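Beta-lactamase (Klebsiella pneumoniae, PDB 6KBY) probably hydrolyses the beta-lactam ring of antibiotics as a class C beta-lactamase, and holds adenosine monophosphate in its pocket in this crystal. Local coordinates at residues 125-130 with 220-225; 138-143 with 157-162. All coordinates share one frame; numbering follows the deposited sequence.

Interaction 1: residues 125-130 with 220-225. With AMP (adenosine monophosphate), chain B.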
loop_
_atom_site.group_PDB
_atom_site.type_symbol
_atom_site.label_atom_id
_atom_site.label_comp_id
_atom_site.label_asym_id
_atom_site.label_seq_id
_atom_site.Cartn_x
_atom_site.Cartn_y
_atom_site.Cartn_z
ATOM N N LEU A 125 -15.232 2.706 6.315
ATOM C CA LEU A 125 -14.356 2.442 5.180
ATOM C C LEU A 125 -14.272 3.635 4.235
ATOM O O LEU A 125 -13.176 4.076 3.871
ATOM C CB LEU A 125 -14.846 1.193 4.450
ATOM C CG LEU A 125 -14.090 0.798 3.182
ATOM C CD1 LEU A 125 -12.600 0.677 3.440
ATOM C CD2 LEU A 125 -14.639 -0.515 2.646
ATOM N N PHE A 126 -15.418 4.151 3.796
ATOM C CA PHE A 126 -15.471 5.140 2.727
ATOM C C PHE A 126 -15.877 6.515 3.239
ATOM O O PHE A 126 -16.819 6.645 4.027
ATOM C CB PHE A 126 -16.475 4.717 1.651
ATOM C CG PHE A 126 -16.077 3.475 0.908
ATOM C CD1 PHE A 126 -14.898 3.438 0.179
ATOM C CD2 PHE A 126 -16.874 2.344 0.939
ATOM C CE1 PHE A 126 -14.525 2.293 -0.505
ATOM C CE2 PHE A 126 -16.513 1.203 0.252
ATOM C CZ PHE A 126 -15.336 1.172 -0.467
ATOM N N MET A 127 -15.188 7.538 2.750
ATOM C CA MET A 127 -15.614 8.914 2.964
ATOM C C MET A 127 -17.038 9.092 2.446
ATOM O O MET A 127 -17.340 8.663 1.324
ATOM C CB MET A 127 -14.689 9.842 2.179
ATOM C CG MET A 127 -14.930 11.315 2.432
ATOM S SD MET A 127 -14.301 11.825 4.041
ATOM C CE MET A 127 -12.539 11.713 3.742
ATOM N N PRO A 128 -17.934 9.701 3.218
ATOM C CA PRO A 128 -19.262 10.024 2.678
ATOM C C PRO A 128 -19.136 10.793 1.368
ATOM O O PRO A 128 -18.344 11.728 1.249
ATOM C CB PRO A 128 -19.888 10.880 3.784
ATOM C CG PRO A 128 -19.229 10.383 5.038
ATOM C CD PRO A 128 -17.811 10.042 4.645
ATOM N N GLU A 129 -19.924 10.381 0.370
ATOM C CA GLU A 129 -19.752 10.913 -0.980
ATOM C C GLU A 129 -20.041 12.407 -1.057
ATOM O O GLU A 129 -19.509 13.094 -1.938
ATOM C CB GLU A 129 -20.638 10.157 -1.972
ATOM C CG GLU A 129 -20.148 8.761 -2.316
ATOM C CD GLU A 129 -21.004 8.088 -3.374
ATOM O OE1 GLU A 129 -21.809 8.788 -4.026
ATOM O OE2 GLU A 129 -20.871 6.858 -3.553
ATOM N N ASP A 130 -20.872 12.928 -0.159
ATOM C CA ASP A 130 -21.248 14.335 -0.212
ATOM C C ASP A 130 -20.189 15.266 0.358
ATOM O O ASP A 130 -20.351 16.489 0.261
ATOM C CB ASP A 130 -22.576 14.552 0.518
ATOM C CG ASP A 130 -22.504 14.152 1.972
ATOM O OD1 ASP A 130 -22.336 12.944 2.244
ATOM O OD2 ASP A 130 -22.610 15.038 2.846
ATOM N N MET A 220 -9.982 11.580 -8.090
ATOM C CA MET A 220 -9.347 11.967 -6.840
ATOM C C MET A 220 -10.238 12.946 -6.085
ATOM O O MET A 220 -10.504 14.053 -6.567
ATOM C CB MET A 220 -7.989 12.600 -7.130
ATOM C CG MET A 220 -7.012 11.661 -7.813
ATOM S SD MET A 220 -6.798 10.098 -6.920
ATOM C CE MET A 220 -6.429 10.692 -5.278
ATOM N N GLU A 221 -10.681 12.547 -4.897
ATOM C CA GLU A 221 -11.564 13.343 -4.056
ATOM C C GLU A 221 -10.865 13.663 -2.729
ATOM O O GLU A 221 -9.675 13.388 -2.554
ATOM C CB GLU A 221 -12.908 12.631 -3.909
ATOM C CG GLU A 221 -13.602 12.413 -5.250
ATOM C CD GLU A 221 -14.989 11.826 -5.105
ATOM O OE1 GLU A 221 -15.154 10.870 -4.320
ATOM O OE2 GLU A 221 -15.918 12.332 -5.772
ATOM N N ILE A 222 -11.612 14.246 -1.787
ATOM C CA ILE A 222 -10.983 14.819 -0.599
ATOM C C ILE A 222 -10.281 13.742 0.230
ATOM O O ILE A 222 -10.814 12.645 0.452
ATOM C CB ILE A 222 -12.004 15.627 0.220
ATOM C CG1 ILE A 222 -11.289 16.433 1.305
ATOM C CG2 ILE A 222 -13.073 14.715 0.815
ATOM C CD1 ILE A 222 -12.186 17.411 2.014
ATOM N N LEU A 223 -9.057 14.053 0.672
ATOM C CA LEU A 223 -8.170 13.118 1.375
ATOM C C LEU A 223 -7.912 11.838 0.585
ATOM O O LEU A 223 -7.463 10.828 1.148
ATOM C CB LEU A 223 -8.629 12.806 2.806
ATOM C CG LEU A 223 -8.659 13.974 3.794
ATOM C CD1 LEU A 223 -9.010 13.487 5.195
ATOM C CD2 LEU A 223 -7.349 14.754 3.811
ATOM N N GLY A 224 -8.164 11.869 -0.726
ATOM C CA GLY A 224 -7.952 10.692 -1.547
ATOM C C GLY A 224 -6.501 10.395 -1.852
ATOM O O GLY A 224 -6.127 9.229 -2.022
ATOM N N ASN A 225 -5.663 11.425 -1.936
ATOM C CA ASN A 225 -4.250 11.175 -2.191
ATOM C C ASN A 225 -3.667 10.248 -1.137
ATOM O O ASN A 225 -2.913 9.319 -1.459
ATOM C CB ASN A 225 -3.476 12.489 -2.213
ATOM C CG ASN A 225 -3.568 13.199 -3.544
ATOM O OD1 ASN A 225 -3.786 12.579 -4.579
ATOM N ND2 ASN A 225 -3.386 14.507 -3.520
HETATM P P AMP B . -7.673 -0.048 -1.169
HETATM O O1P AMP B . -7.210 -0.286 -2.572
HETATM O O2P AMP B . -7.958 -1.240 -0.294
HETATM O "O5'" AMP B . -8.918 0.939 -1.167
HETATM C "C5'" AMP B . -8.886 2.133 -1.934
HETATM C "C4'" AMP B . -9.807 2.058 -3.125
HETATM O "O4'" AMP B . -11.191 2.061 -2.680
HETATM C "C3'" AMP B . -9.720 3.232 -4.090
HETATM O "O3'" AMP B . -8.655 3.111 -5.015
HETATM C "C2'" AMP B . -11.100 3.252 -4.728
HETATM O "O2'" AMP B . -11.212 2.242 -5.721
HETATM C "C1'" AMP B . -11.976 2.861 -3.540
HETATM N N9 AMP B . -12.425 4.043 -2.780
HETATM C C8 AMP B . -12.033 4.373 -1.529
HETATM N N7 AMP B . -12.633 5.520 -1.115
HETATM C C5 AMP B . -13.426 5.939 -2.123
HETATM C C6 AMP B . -14.339 7.080 -2.348
HETATM N N6 AMP B . -14.521 8.023 -1.394
HETATM N N1 AMP B . -14.977 7.152 -3.541
HETATM C C2 AMP B . -14.799 6.221 -4.498
HETATM N N3 AMP B . -13.985 5.156 -4.359
HETATM C C4 AMP B . -13.285 4.964 -3.215
#

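Interaction 2: residues 138-143 with 157-162. With AMP (adenosine monophosphate), chain B.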
loop_
_atom_site.group_PDB
_atom_site.type_symbol
_atom_site.label_atom_id
_atom_site.label_comp_id
_atom_site.label_asym_id
_atom_site.label_seq_id
_atom_site.Cartn_x
_atom_site.Cartn_y
_atom_site.Cartn_z
ATOM N N MET A 138 -14.625 18.736 8.122
ATOM C CA MET A 138 -14.494 19.029 9.545
ATOM C C MET A 138 -15.838 18.947 10.259
ATOM O O MET A 138 -15.900 18.518 11.414
ATOM C CB MET A 138 -13.838 20.394 9.753
ATOM C CG MET A 138 -12.376 20.443 9.338
ATOM S SD MET A 138 -11.333 19.321 10.298
ATOM C CE MET A 138 -9.771 19.514 9.439
ATOM N N ALA A 139 -16.923 19.347 9.592
ATOM C CA ALA A 139 -18.243 19.219 10.203
ATOM C C ALA A 139 -18.591 17.757 10.452
ATOM O O ALA A 139 -19.127 17.406 11.511
ATOM C CB ALA A 139 -19.299 19.888 9.322
ATOM N N TYR A 140 -18.275 16.885 9.493
ATOM C CA TYR A 140 -18.516 15.459 9.676
ATOM C C TYR A 140 -17.682 14.911 10.827
ATOM O O TYR A 140 -18.194 14.201 11.700
ATOM C CB TYR A 140 -18.204 14.710 8.378
ATOM C CG TYR A 140 -18.290 13.209 8.519
ATOM C CD1 TYR A 140 -19.519 12.572 8.568
ATOM C CD2 TYR A 140 -17.143 12.427 8.614
ATOM C CE1 TYR A 140 -19.610 11.204 8.708
ATOM C CE2 TYR A 140 -17.225 11.053 8.754
ATOM C CZ TYR A 140 -18.463 10.447 8.801
ATOM O OH TYR A 140 -18.561 9.080 8.944
ATOM N N LEU A 141 -16.388 15.239 10.845
ATOM C CA LEU A 141 -15.501 14.702 11.871
ATOM C C LEU A 141 -15.872 15.202 13.261
ATOM O O LEU A 141 -15.742 14.455 14.236
ATOM C CB LEU A 141 -14.052 15.036 11.532
ATOM C CG LEU A 141 -13.505 14.401 10.254
ATOM C CD1 LEU A 141 -12.106 14.920 9.983
ATOM C CD2 LEU A 141 -13.514 12.882 10.344
ATOM N N LYS A 142 -16.355 16.446 13.373
ATOM C CA LYS A 142 -16.796 16.958 14.669
ATOM C C LYS A 142 -18.052 16.255 15.167
ATOM O O LYS A 142 -18.263 16.158 16.382
ATOM C CB LYS A 142 -17.062 18.464 14.595
ATOM C CG LYS A 142 -15.824 19.332 14.500
ATOM C CD LYS A 142 -16.207 20.802 14.414
ATOM C CE LYS A 142 -15.059 21.652 13.906
ATOM N NZ LYS A 142 -15.490 23.058 13.662
ATOM N N ALA A 143 -18.901 15.779 14.261
ATOM C CA ALA A 143 -20.154 15.135 14.635
ATOM C C ALA A 143 -20.027 13.625 14.785
ATOM O O ALA A 143 -20.951 12.984 15.302
ATOM C CB ALA A 143 -21.237 15.457 13.601
ATOM N N SER A 157 -10.018 1.612 6.910
ATOM C CA SER A 157 -10.646 2.914 6.693
ATOM C C SER A 157 -9.834 3.816 5.780
ATOM O O SER A 157 -8.689 4.164 6.096
ATOM C CB SER A 157 -10.891 3.627 8.022
ATOM O OG SER A 157 -11.462 4.912 7.801
ATOM N N ASN A 158 -10.463 4.258 4.687
ATOM C CA ASN A 158 -9.863 5.319 3.886
ATOM C C ASN A 158 -9.837 6.640 4.641
ATOM O O ASN A 158 -8.910 7.438 4.462
ATOM C CB ASN A 158 -10.618 5.472 2.571
ATOM C CG ASN A 158 -10.471 4.251 1.705
ATOM O OD1 ASN A 158 -9.378 3.943 1.255
ATOM N ND2 ASN A 158 -11.548 3.486 1.552
ATOM N N ILE A 159 -10.846 6.894 5.473
ATOM C CA ILE A 159 -10.920 8.166 6.189
ATOM C C ILE A 159 -9.798 8.267 7.209
ATOM O O ILE A 159 -9.097 9.280 7.287
ATOM C CB ILE A 159 -12.290 8.346 6.867
ATOM C CG1 ILE A 159 -13.451 8.052 5.914
ATOM C CG2 ILE A 159 -12.397 9.756 7.441
ATOM C CD1 ILE A 159 -14.824 8.156 6.583
ATOM N N GLY A 160 -9.633 7.227 8.028
ATOM C CA GLY A 160 -8.553 7.241 9.003
ATOM C C GLY A 160 -7.189 7.408 8.358
ATOM O O GLY A 160 -6.349 8.169 8.847
ATOM N N THR A 161 -6.962 6.727 7.229
ATOM C CA THR A 161 -5.703 6.895 6.511
ATOM C C THR A 161 -5.539 8.329 6.039
ATOM O O THR A 161 -4.433 8.885 6.076
ATOM C CB THR A 161 -5.634 5.949 5.312
ATOM O OG1 THR A 161 -5.950 4.616 5.719
ATOM C CG2 THR A 161 -4.247 5.976 4.704
ATOM N N GLY A 162 -6.635 8.939 5.586
ATOM C CA GLY A 162 -6.590 10.340 5.218
ATOM C C GLY A 162 -6.111 11.219 6.354
ATOM O O GLY A 162 -5.256 12.087 6.165
HETATM P P AMP B . -7.673 -0.048 -1.169
HETATM O O1P AMP B . -7.210 -0.286 -2.572
HETATM O O2P AMP B . -7.958 -1.240 -0.294
HETATM O "O5'" AMP B . -8.918 0.939 -1.167
HETATM C "C5'" AMP B . -8.886 2.133 -1.934
HETATM C "C4'" AMP B . -9.807 2.058 -3.125
HETATM O "O4'" AMP B . -11.191 2.061 -2.680
HETATM C "C3'" AMP B . -9.720 3.232 -4.090
HETATM O "O3'" AMP B . -8.655 3.111 -5.015
HETATM C "C2'" AMP B . -11.100 3.252 -4.728
HETATM O "O2'" AMP B . -11.212 2.242 -5.721
HETATM C "C1'" AMP B . -11.976 2.861 -3.540
HETATM N N9 AMP B . -12.425 4.043 -2.780
HETATM C C8 AMP B . -12.033 4.373 -1.529
HETATM N N7 AMP B . -12.633 5.520 -1.115
HETATM C C5 AMP B . -13.426 5.939 -2.123
HETATM C C6 AMP B . -14.339 7.080 -2.348
HETATM N N6 AMP B . -14.521 8.023 -1.394
HETATM N N1 AMP B . -14.977 7.152 -3.541
HETATM C C2 AMP B . -14.799 6.221 -4.498
HETATM N N3 AMP B . -13.985 5.156 -4.359
HETATM C C4 AMP B . -13.285 4.964 -3.215
#

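Interaction 1: residues 125-130 with 220-225
Met-127 lays its thioether end against the turn 221-224, where its methyl CE lies 3.8 Å from Ile-222 O and 4.2 Å from Leu-223 CB. With CG anti to the backbone N (chi1 -174°) and both later torsions bent, the chain brings CE against the turn, while its CG meets the branch methyl Ile-222 CG2 at 4.2 Å. The side chains of Met-127 and Ile-222 cross at about a right angle. A flexible, unbranched methionine suits this place because it can follow the uneven surface made by a carbonyl and two aliphatic side chains.

That surface is a type II beta turn closed by Gly-224 N donating to Glu-221 O at 2.8 Å. Leu-223 takes the left-handed backbone conformation of the turn's third position, and it is also the N-cap residue of helix 224-228. Gly-224, with no side chain, fits closely beside Glu-221 O.

The ligand lies beside the same two segments. The Phe-126 ring sets its edge over the five-membered part of the adenine, the planes nearly perpendicular, with CD1 3.3 Å from AMP N7. Its own face is backed by Leu-125 CG. Glu-221 OE1 stays 3.8 Å from AMP N1, a loose approach.

Leu-137 of helix 134-143 touches Met-127, Ile-222 and Leu-223 together, so this helix backs the contact. Segment 220-225, probably the end of the class C omega loop, thus meets the loop between helices 113-117 and 134-143, with Asn-158 at the start of helix 158-171 against Phe-126.

Interaction 2: residues 138-143 with 157-162
Ile-159 reaches from the first turn of helix 158-171 toward helix 134-143 and divides its two branches between neighbouring residues. CD1 lies 4.3 Å from Tyr-140 CE2, and CG2 lies 4.4 Å from Leu-141 CD2. Extension at chi2 (177°) carries CD1 out to the tyrosine ring, which it approaches obliquely, and leaves the shorter CG2 branch for the leucine. Tyr-140 leaves its backbone toward helix 158-171 and presents CE2; Leu-141 starts off less directly, and only the end of its side chain closes in. A beta-branched isoleucine suits the spot, since it offers two separate methyls to two partners.

The helix that carries Ile-159 is fastened at its start. Ser-157, the N-cap, swings OG anti to its own N (chi1 178°) and accepts from Gly-160 N at 3.0 Å in an almost straight bond. Ser-157 O takes Thr-161 OG1 at 2.8 Å as well as Thr-161 N, so two donors grip one carbonyl. Beside them, Asn-158 sets ND2 3.2 Å from AMP C8 and donates to Leu-125 O, while its OD1 accepts from Lys-74 NZ; these two bonds fix how the amide is turned.

Between the helices themselves the contact is wholly apolar and modest in extent. It rests on shape and burial of hydrocarbon, whereas the directional bonds lie at the start of helix 158-171, where Asn-158 meets the ligand.

Overall arrangement
Interactions 1 and 2 lie about 9 Å apart between centres and meet directly. Leu-125 O is 2.8 Å from Asn-158 N, a probable hydrogen bond, and Ile-159 CG1 packs 3.6 Å from Met-127 N. Segment 125-130 therefore runs between the turn 221-224 and the start of helix 158-171, while helix 134-143 backs interaction 1 through Leu-137 and supplies one side of interaction 2. Both border the AMP pocket: Phe-126 and Asn-158 come against the five-membered part of adenine, and Glu-221 stands nearer its six-membered part. The remaining ligand contacts include Ser-71, the covalent AMP site, together with Tyr-156 and Ser-324. Tyr-156 and Asn-158 are consistent with the YxN motif of class C enzymes.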